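Local coordinates for protein pyridoxamine 5-phosphate-dependent dehydrase (Escherichia coli, PDB 3B8X) that removes the C3'-hydroxyl group from GDP-4-keto-6-deoxy-D-mannose by a combined transamination and deoxygenation, a step in the biosynthesis of L-colitose for the O-antigen, at residues Phe106-Ile111 with Asn356-Ala361. The protein carries 1 engineered substitution. Sequence-based numbering, arbitrary orientation.
Sequences FVDIDI and NNVDNA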
loop_
_atom_site.group_PDB
_atom_site.type_symbol
_atom_site.label_atom_id
_atom_site.label_comp_id
_atom_site.label_asym_id
_atom_site.label_seq_id
_atom_site.Cartn_x
_atom_site.Cartn_y
_atom_site.Cartn_z
ATOM N N PHE B 106 4.682 24.189 7.547
ATOM C CA PHE B 106 3.629 24.008 8.525
ATOM C C PHE B 106 2.976 25.300 8.948
ATOM O O PHE B 106 3.644 26.293 9.189
ATOM C CB PHE B 106 4.132 23.262 9.749
ATOM C CG PHE B 106 4.481 21.829 9.482
ATOM C CD1 PHE B 106 5.772 21.469 9.119
ATOM C CD2 PHE B 106 3.526 20.830 9.612
ATOM C CE1 PHE B 106 6.092 20.134 8.832
ATOM C CE2 PHE B 106 3.867 19.476 9.424
ATOM C CZ PHE B 106 5.154 19.142 9.014
ATOM N N VAL B 107 1.660 25.239 9.088
ATOM C CA VAL B 107 0.865 26.378 9.543
ATOM C C VAL B 107 -0.068 25.957 10.685
ATOM O O VAL B 107 -0.618 24.864 10.639
ATOM C CB VAL B 107 0.015 26.891 8.396
ATOM C CG1 VAL B 107 -0.882 28.038 8.841
ATOM C CG2 VAL B 107 0.923 27.341 7.251
ATOM N N ASP B 108 -0.215 26.812 11.699
ATOM C CA ASP B 108 -1.092 26.565 12.854
ATOM C C ASP B 108 -2.544 26.421 12.438
ATOM O O ASP B 108 -3.019 26.886 11.392
ATOM C CB ASP B 108 -1.068 27.769 13.818
ATOM C CG ASP B 108 -1.179 27.377 15.303
ATOM O OD1 ASP B 108 -1.301 26.181 15.650
ATOM O OD2 ASP B 108 -1.132 28.283 16.165
ATOM N N ILE B 109 -3.281 25.810 13.349
ATOM C CA ILE B 109 -4.685 25.576 13.144
ATOM C C ILE B 109 -5.430 26.620 13.941
ATOM O O ILE B 109 -4.852 27.352 14.777
ATOM C CB ILE B 109 -5.077 24.214 13.734
ATOM C CG1 ILE B 109 -4.584 24.117 15.177
ATOM C CG2 ILE B 109 -4.475 23.093 12.902
ATOM C CD1 ILE B 109 -5.621 23.528 16.190
ATOM N N ASP B 110 -6.712 26.699 13.624
ATOM C CA ASP B 110 -7.638 27.564 14.312
ATOM C C ASP B 110 -8.141 26.659 15.444
ATOM O O ASP B 110 -8.558 25.551 15.169
ATOM C CB ASP B 110 -8.756 27.939 13.355
ATOM C CG ASP B 110 -9.812 28.769 14.025
ATOM O OD1 ASP B 110 -10.340 28.285 15.022
ATOM O OD2 ASP B 110 -10.130 29.888 13.586
ATOM N N ILE B 111 -8.003 27.095 16.700
ATOM C CA ILE B 111 -8.366 26.275 17.864
ATOM C C ILE B 111 -9.869 26.038 17.940
ATOM O O ILE B 111 -10.328 25.135 18.650
ATOM C CB ILE B 111 -7.869 26.930 19.196
ATOM C CG1 ILE B 111 -7.704 25.900 20.296
ATOM C CG2 ILE B 111 -8.769 28.092 19.547
ATOM C CD1 ILE B 111 -6.548 24.960 20.047
ATOM N N ASN B 356 5.564 31.123 11.255
ATOM C CA ASN B 356 5.263 31.877 12.453
ATOM C C ASN B 356 5.421 30.980 13.640
ATOM O O ASN B 356 6.530 30.710 14.093
ATOM C CB ASN B 356 3.821 32.376 12.339
ATOM C CG ASN B 356 3.401 33.201 13.514
ATOM O OD1 ASN B 356 4.225 33.784 14.213
ATOM N ND2 ASN B 356 2.101 33.271 13.729
ATOM N N ASN B 357 4.302 30.486 14.134
ATOM C CA ASN B 357 4.380 29.541 15.221
ATOM C C ASN B 357 3.148 28.617 15.155
ATOM O O ASN B 357 2.197 28.883 14.437
ATOM C CB ASN B 357 4.408 30.293 16.556
ATOM C CG ASN B 357 3.109 31.028 16.827
ATOM O OD1 ASN B 357 2.052 30.411 16.939
ATOM N ND2 ASN B 357 3.172 32.353 16.881
ATOM N N VAL B 358 3.146 27.581 15.975
ATOM C CA VAL B 358 1.986 26.722 16.040
ATOM C C VAL B 358 1.562 26.633 17.492
ATOM O O VAL B 358 1.419 25.556 18.060
ATOM C CB VAL B 358 2.310 25.336 15.469
ATOM C CG1 VAL B 358 2.481 25.472 13.943
ATOM C CG2 VAL B 358 3.582 24.780 16.154
ATOM N N ASP B 359 1.400 27.784 18.122
ATOM C CA ASP B 359 0.972 27.785 19.528
ATOM C C ASP B 359 -0.381 27.107 19.754
ATOM O O ASP B 359 -0.609 26.443 20.758
ATOM C CB ASP B 359 0.861 29.227 20.011
ATOM C CG ASP B 359 2.220 29.922 20.143
ATOM O OD1 ASP B 359 3.291 29.314 19.913
ATOM O OD2 ASP B 359 2.215 31.113 20.501
ATOM N N ASN B 360 -1.304 27.323 18.835
ATOM C CA ASN B 360 -2.616 26.733 18.986
ATOM C C ASN B 360 -2.510 25.233 18.913
ATOM O O ASN B 360 -3.161 24.547 19.675
ATOM C CB ASN B 360 -3.526 27.171 17.863
ATOM C CG ASN B 360 -4.021 28.565 18.034
ATOM O OD1 ASN B 360 -3.968 29.129 19.115
ATOM N ND2 ASN B 360 -4.526 29.134 16.970
ATOM N N ALA B 361 -1.738 24.737 17.952
ATOM C CA ALA B 361 -1.538 23.301 17.758
ATOM C C ALA B 361 -0.907 22.762 19.043
ATOM O O ALA B 361 -1.270 21.682 19.520
ATOM C CB ALA B 361 -0.626 23.041 16.528
HETATM O O HOH W 1 1.454 29.337 11.335
#
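The carboxylate of Asp108 sits at the amino end of helix 359-367 and takes two of its first backbone N-H groups. Asp108 OD2 accepts from Asn360 N at 2.8 Å, with an N-H...O angle of 153°. Asp108 OD1 accepts from Ala361 N at the same length, 2.8 Å, slightly more bent. Each oxygen uses its syn lone pair, so the two bonds together fix the rotation of the carboxylate. Asp108 is buried, and the partial positive charge of the helix end would probably favour its charged form. Carbon atoms close in around it. Asn360 CB lies 3.1 Å from Asp108 OD2, while Ala361 CB approaches OD1 and Val358 CA approaches CG.

Asn360 returns a bond to the loop. Its chi1 of -76° sets the amide beside its own backbone N, where Asn360 ND2 gives a nearly straight bond of 2.8 Å to Ile109 O. The donor lies in the carbonyl plane. The amide plane is turned 31° from the Asp108 carboxylate. Further along, Ile111 CD1 rests 3.4 Å from Asn360 O.

A water also joins the segments, donating to Asn357 O and accepting from Asp108 N. Asn357 OD1 accepts from Asp359 N, which forms an Asx turn ahead of the helix. Ile109 and Ile111 also touch Leu364, farther down the same helix.

Strand 103-107 runs parallel to edge strand 351-354, and backbone bonds link Phe106 to Thr353 and His355. In the large mixed sheet of this PLP-dependent aminotransferase fold, the loop after strand 103-107 thus supplies an aspartate that binds first-turn N-H groups of helix 359-367.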